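Local coordinates for MMACHC-like protein (Caenorhabditis elegans, PDB 5UJC) that probably catalyses the flavin- and NADPH-dependent reductive removal of cyanide from cyanocobalamin and the glutathione-dependent demethylation of methylcobalamin in vitamin B12 trafficking, at residues Y49-A55 and I191-I197; I11-V15 and M54-I58. All blocks are in the same frame, centred on the assembly; numbering follows the deposited sequence.

Contact 1. Residues Y49-A55 and I191-I197; sequences YDDSTMA and IFPNVKI
Thr53 and Lys196 face each other as an antiparallel non-hydrogen-bonded pair, their CA atoms 4.7 Å apart, and Ala55 pairs with Ile191 in the same way further along. Three nearly straight backbone bonds flank these pairs: Ile197 N to Ser52 O (2.9 Å), Met54 N to Val195 O (2.9 Å) and Phe192 N to Met54 O (3.0 Å). Met54 thus bonds to both ends of a type I turn, Phe192 to Val195, where strand 185-196 turns a corner. The first segment enters its strand through a second type I turn, Asp50 to Thr53, in which Asp50 O accepts both the amide and the hydroxyl of Thr53 from one face of its plane. A water donates to Thr53 OG1 and to Pro193 O, bridging the two turns. This pairing joins the two inner strands of the four-stranded antiparallel sheet of the MMACHC-family fold, near the end where both meet turns; strands 25-31 and 117-120 are the outer ones. Ile191 also lies about 5 Å, side chain to side chain, from Ile132, a probable substrate-binding residue. On its sheet face, Ile191 CG2 sits over the centre of the Tyr49 ring, 3.9 Å from the centroid and only 5° off the normal, a CH-pi contact. CD1 of the same isoleucine meets Tyr49 CE2 beside it, while Pro193 CG approaches CE1 obliquely. On the other face, the fully extended Met54 chain, with CG anti to the backbone N (chi1 177°), runs alongside Val195, SD lying 3.7 Å from CG1. It also makes an oblique Met-aromatic contact with Phe192. Lys196, bent at chi2 and chi4, folds past Ser52 OG and carries NZ to Asp50 OD2, a weak salt bridge of 3.4 Å at the solvent-accessible margin.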
loop_
_atom_site.group_PDB
_atom_site.type_symbol
_atom_site.label_atom_id
_atom_site.label_comp_id
_atom_site.label_asym_id
_atom_site.label_seq_id
_atom_site.Cartn_x
_atom_site.Cartn_y
_atom_site.Cartn_z
ATOM N N TYR A 49 20.893 -6.326 0.677
ATOM C CA TYR A 49 21.500 -5.070 1.088
ATOM C C TYR A 49 21.972 -5.193 2.507
ATOM O O TYR A 49 21.394 -5.956 3.300
ATOM C CB TYR A 49 20.481 -3.913 0.979
ATOM C CG TYR A 49 19.894 -3.781 -0.387
ATOM C CD1 TYR A 49 20.566 -3.097 -1.381
ATOM C CD2 TYR A 49 18.686 -4.373 -0.697
ATOM C CE1 TYR A 49 20.058 -3.029 -2.660
ATOM C CE2 TYR A 49 18.153 -4.285 -1.954
ATOM C CZ TYR A 49 18.850 -3.620 -2.941
ATOM O OH TYR A 49 18.339 -3.537 -4.196
ATOM N N ASP A 50 22.973 -4.402 2.868
ATOM C CA ASP A 50 23.436 -4.339 4.264
ATOM C C ASP A 50 22.321 -3.914 5.221
ATOM O O ASP A 50 21.397 -3.161 4.836
ATOM C CB ASP A 50 24.627 -3.374 4.398
ATOM C CG ASP A 50 25.886 -3.866 3.658
ATOM O OD1 ASP A 50 25.962 -5.063 3.305
ATOM O OD2 ASP A 50 26.789 -3.032 3.417
ATOM N N ASP A 51 22.429 -4.367 6.471
ATOM C CA ASP A 51 21.387 -4.141 7.489
ATOM C C ASP A 51 20.996 -2.669 7.640
ATOM O O ASP A 51 19.818 -2.353 7.827
ATOM C CB ASP A 51 21.834 -4.667 8.862
ATOM C CG ASP A 51 21.847 -6.172 8.947
ATOM O OD1 ASP A 51 21.251 -6.841 8.100
ATOM O OD2 ASP A 51 22.444 -6.686 9.908
ATOM N N SER A 52 21.968 -1.774 7.599
ATOM C CA SER A 52 21.692 -0.379 7.895
ATOM C C SER A 52 21.187 0.425 6.666
ATOM O O SER A 52 20.975 1.618 6.764
ATOM C CB SER A 52 22.927 0.282 8.476
ATOM O OG SER A 52 23.965 0.344 7.512
ATOM N N THR A 53 21.016 -0.238 5.517
ATOM C CA THR A 53 20.567 0.427 4.304
ATOM C C THR A 53 19.200 1.088 4.529
ATOM O O THR A 53 18.268 0.454 5.037
ATOM C CB THR A 53 20.460 -0.578 3.147
ATOM O OG1 THR A 53 21.731 -1.189 2.930
ATOM C CG2 THR A 53 20.008 0.084 1.854
ATOM N N MET A 54 19.100 2.354 4.141
ATOM C CA MET A 54 17.855 3.108 4.233
ATOM C C MET A 54 16.817 2.650 3.209
ATOM O O MET A 54 17.136 2.468 2.027
ATOM C CB MET A 54 18.146 4.588 4.001
ATOM C CG MET A 54 16.920 5.481 4.009
ATOM S SD MET A 54 17.302 7.147 3.430
ATOM C CE MET A 54 15.661 7.845 3.247
ATOM N N ALA A 55 15.580 2.494 3.678
ATOM C CA ALA A 55 14.426 2.298 2.809
ATOM C C ALA A 55 13.297 3.232 3.230
ATOM O O ALA A 55 13.186 3.611 4.409
ATOM C CB ALA A 55 13.960 0.855 2.867
ATOM N N ILE A 191 14.573 1.878 -2.038
ATOM C CA ILE A 191 15.763 1.422 -1.325
ATOM C C ILE A 191 16.949 2.241 -1.827
ATOM O O ILE A 191 17.119 2.405 -3.017
ATOM C CB ILE A 191 16.013 -0.077 -1.571
ATOM C CG1 ILE A 191 14.762 -0.892 -1.174
ATOM C CG2 ILE A 191 17.249 -0.560 -0.784
ATOM C CD1 ILE A 191 14.856 -2.386 -1.464
ATOM N N PHE A 192 17.761 2.739 -0.889
ATOM C CA PHE A 192 18.901 3.624 -1.193
ATOM C C PHE A 192 20.210 2.935 -0.812
ATOM O O PHE A 192 20.673 3.051 0.326
ATOM C CB PHE A 192 18.738 4.921 -0.443
ATOM C CG PHE A 192 17.468 5.655 -0.794
ATOM C CD1 PHE A 192 17.439 6.539 -1.853
ATOM C CD2 PHE A 192 16.293 5.419 -0.096
ATOM C CE1 PHE A 192 16.257 7.166 -2.208
ATOM C CE2 PHE A 192 15.112 6.061 -0.460
ATOM C CZ PHE A 192 15.104 6.919 -1.512
ATOM N N PRO A 193 20.803 2.183 -1.756
ATOM C CA PRO A 193 21.905 1.302 -1.375
ATOM C C PRO A 193 23.129 2.018 -0.822
ATOM O O PRO A 193 23.919 1.391 -0.107
ATOM C CB PRO A 193 22.255 0.582 -2.697
ATOM C CG PRO A 193 21.014 0.647 -3.501
ATOM C CD PRO A 193 20.384 1.967 -3.153
ATOM N N ASN A 194 23.300 3.304 -1.156
ATOM C CA ASN A 194 24.464 4.067 -0.682
ATOM C C ASN A 194 24.202 4.894 0.570
ATOM O O ASN A 194 25.084 5.630 1.006
ATOM C CB ASN A 194 24.991 4.992 -1.802
ATOM C CG ASN A 194 25.434 4.225 -3.033
ATOM O OD1 ASN A 194 25.162 4.630 -4.164
ATOM N ND2 ASN A 194 26.105 3.107 -2.820
ATOM N N VAL A 195 23.016 4.745 1.174
ATOM C CA VAL A 195 22.658 5.532 2.333
ATOM C C VAL A 195 22.456 4.607 3.533
ATOM O O VAL A 195 21.585 3.743 3.520
ATOM C CB VAL A 195 21.376 6.364 2.096
ATOM C CG1 VAL A 195 21.044 7.164 3.330
ATOM C CG2 VAL A 195 21.550 7.273 0.884
ATOM N N LYS A 196 23.286 4.791 4.554
ATOM C CA LYS A 196 23.270 3.945 5.741
ATOM C C LYS A 196 22.792 4.759 6.963
ATOM O O LYS A 196 23.247 5.892 7.203
ATOM C CB LYS A 196 24.668 3.367 6.005
ATOM C CG LYS A 196 25.313 2.700 4.800
ATOM C CD LYS A 196 24.499 1.538 4.276
ATOM C CE LYS A 196 25.150 0.905 3.047
ATOM N NZ LYS A 196 26.501 0.363 3.346
ATOM N N ILE A 197 21.858 4.169 7.709
ATOM C CA ILE A 197 21.202 4.821 8.829
ATOM C C ILE A 197 21.227 3.899 10.067
ATOM O O ILE A 197 20.199 3.630 10.684
ATOM C CB ILE A 197 19.738 5.265 8.454
ATOM C CG1 ILE A 197 18.945 4.096 7.866
ATOM C CG2 ILE A 197 19.770 6.439 7.460
ATOM C CD1 ILE A 197 17.428 4.320 7.869
HETATM O O HOH W 1 23.165 -1.217 0.745
#

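Contact 2. Residues I11-V15 and M54-I58; sequences IKRVV and MALLI
Lys12 lays its aliphatic chain across Leu56 while two groups grip its terminal nitrogen: NZ forms a salt bridge with Asp16 OD2 and a hydrogen bond with Ser27 OG. The anchors belong to its own helix, 5-18, and to strand 25-31, so the charge is held at the border of the contact while the methylenes contribute to its apolar side. CG of Lys12 is anti to the backbone N (chi1 -172°), and CG, CD and CE in turn pass one methyl of Leu56, the nearest pair being Lys12 CG and Leu56 CD2 at 3.9 Å. The other leucine branch goes deeper: Leu56 CD1 lies 3.9 Å from Val15 CG2 and close to the helix backbone at Lys12 CA, with Ile11 CG2 4.1 Å from it. Leu56 is therefore the middle of the interface, touching Ile11, Lys12 and Val15, which are spaced to present one side of the helix. At one end, Ile11 and Met54 overlap side by side while pointing opposite ways, and Met54 CE, the terminal methyl of the thioether, is 3.6 Å from Ile11 CG2. At the other, Val15 and Ile58 meet tip to tip, Val15 CG1 being 4.1 Å from Ile58 CD1. Helix and strand segments run nearly parallel, at 20°, with axes 10.4 Å apart, a helix packed on the face of a sheet, the gap taken up by aliphatic and thioether groups and the methylenes of Lys12. Ile58 is also about 8 Å, side chain to side chain, from Met134, which probably binds substrate. Around this layer, Met29 of strand 25-31 touches Leu56, and Met105 and Leu109 of helix 93-109 press on Val15 and Ile11. The helix thus lies against the sheet, with helix 93-109 packed beside it.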
loop_
_atom_site.group_PDB
_atom_site.type_symbol
_atom_site.label_atom_id
_atom_site.label_comp_id
_atom_site.label_asym_id
_atom_site.label_seq_id
_atom_site.Cartn_x
_atom_site.Cartn_y
_atom_site.Cartn_z
ATOM N N ILE A 11 16.352 13.196 1.719
ATOM C CA ILE A 11 15.749 12.248 0.796
ATOM C C ILE A 11 14.253 12.094 1.088
ATOM O O ILE A 11 13.407 12.213 0.182
ATOM C CB ILE A 11 16.447 10.881 0.867
ATOM C CG1 ILE A 11 17.824 10.978 0.230
ATOM C CG2 ILE A 11 15.615 9.804 0.186
ATOM C CD1 ILE A 11 18.728 9.790 0.560
ATOM N N LYS A 12 13.920 11.839 2.347
ATOM C CA LYS A 12 12.526 11.669 2.711
ATOM C C LYS A 12 11.738 12.955 2.419
ATOM O O LYS A 12 10.580 12.896 1.981
ATOM C CB LYS A 12 12.381 11.260 4.170
ATOM C CG LYS A 12 10.947 10.893 4.545
ATOM C CD LYS A 12 10.867 10.348 5.952
ATOM C CE LYS A 12 9.539 9.680 6.254
ATOM N NZ LYS A 12 8.387 10.602 6.209
ATOM N N ARG A 13 12.377 14.116 2.613
ATOM C CA ARG A 13 11.695 15.391 2.400
ATOM C C ARG A 13 11.279 15.562 0.935
ATOM O O ARG A 13 10.181 15.999 0.660
ATOM C CB ARG A 13 12.569 16.563 2.834
ATOM C CG ARG A 13 11.796 17.871 3.028
ATOM C CD ARG A 13 10.800 17.790 4.203
ATOM N NE ARG A 13 11.470 17.440 5.453
ATOM C CZ ARG A 13 12.078 18.306 6.271
ATOM N NH1 ARG A 13 12.045 19.634 6.032
ATOM N NH2 ARG A 13 12.684 17.854 7.354
ATOM N N VAL A 14 12.144 15.187 -0.003
ATOM C CA VAL A 14 11.776 15.305 -1.435
ATOM C C VAL A 14 10.599 14.382 -1.765
ATOM O O VAL A 14 9.678 14.756 -2.467
ATOM C CB VAL A 14 12.937 14.954 -2.368
ATOM C CG1 VAL A 14 12.472 14.984 -3.825
ATOM C CG2 VAL A 14 14.042 15.910 -2.162
ATOM N N VAL A 15 10.650 13.157 -1.251
ATOM C CA VAL A 15 9.565 12.210 -1.467
ATOM C C VAL A 15 8.254 12.789 -0.936
ATOM O O VAL A 15 7.206 12.740 -1.623
ATOM C CB VAL A 15 9.889 10.839 -0.831
ATOM C CG1 VAL A 15 8.704 9.884 -0.949
ATOM C CG2 VAL A 15 11.131 10.236 -1.497
ATOM N N MET A 54 19.100 2.354 4.141
ATOM C CA MET A 54 17.855 3.108 4.233
ATOM C C MET A 54 16.817 2.650 3.209
ATOM O O MET A 54 17.136 2.468 2.027
ATOM C CB MET A 54 18.146 4.588 4.001
ATOM C CG MET A 54 16.920 5.481 4.009
ATOM S SD MET A 54 17.302 7.147 3.430
ATOM C CE MET A 54 15.661 7.845 3.247
ATOM N N ALA A 55 15.580 2.494 3.678
ATOM C CA ALA A 55 14.426 2.298 2.809
ATOM C C ALA A 55 13.297 3.232 3.230
ATOM O O ALA A 55 13.186 3.611 4.409
ATOM C CB ALA A 55 13.960 0.855 2.867
ATOM N N LEU A 56 12.430 3.551 2.258
ATOM C CA LEU A 56 11.189 4.305 2.495
ATOM C C LEU A 56 10.014 3.519 1.977
ATOM O O LEU A 56 9.964 3.164 0.806
ATOM C CB LEU A 56 11.209 5.676 1.809
ATOM C CG LEU A 56 12.141 6.718 2.400
ATOM C CD1 LEU A 56 12.155 7.939 1.476
ATOM C CD2 LEU A 56 11.680 7.124 3.790
ATOM N N LEU A 57 9.059 3.286 2.859
ATOM C CA LEU A 57 7.781 2.705 2.499
ATOM C C LEU A 57 6.801 3.828 2.169
ATOM O O LEU A 57 6.554 4.677 3.000
ATOM C CB LEU A 57 7.259 1.881 3.680
ATOM C CG LEU A 57 5.854 1.304 3.554
ATOM C CD1 LEU A 57 5.773 0.298 2.415
ATOM C CD2 LEU A 57 5.406 0.691 4.868
ATOM N N ILE A 58 6.176 3.730 0.998
ATOM C CA ILE A 58 5.175 4.693 0.543
ATOM C C ILE A 58 3.820 3.990 0.547
ATOM O O ILE A 58 3.667 2.896 -0.036
ATOM C CB ILE A 58 5.474 5.206 -0.883
ATOM C CG1 ILE A 58 6.865 5.916 -0.920
ATOM C CG2 ILE A 58 4.369 6.123 -1.332
ATOM C CD1 ILE A 58 7.388 6.237 -2.311
#

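Overall arrangement
Strand 53-60 serves both contacts; Met54 and Ala55 lie in both, but only Met54 makes contacts in each. Contact 1 joins this strand edgewise to its neighbour 185-196 through backbone bonds, and its turns reach the surface, where charges and a water take part. Contact 2 covers one face of the same strand with helix 5-18, is more fully buried, and depends on methyl and methylene contacts, the one charged side chain that takes part, Lys12, having its polar partners outside the two segments. The two meet directly: Phe192 CZ lies 3.4 Å from Ile11 CG2, and Val195 and Leu56 extend the shared apolar layer. Sheet pairing and helix packing are therefore continuous, their centres about 12 Å apart.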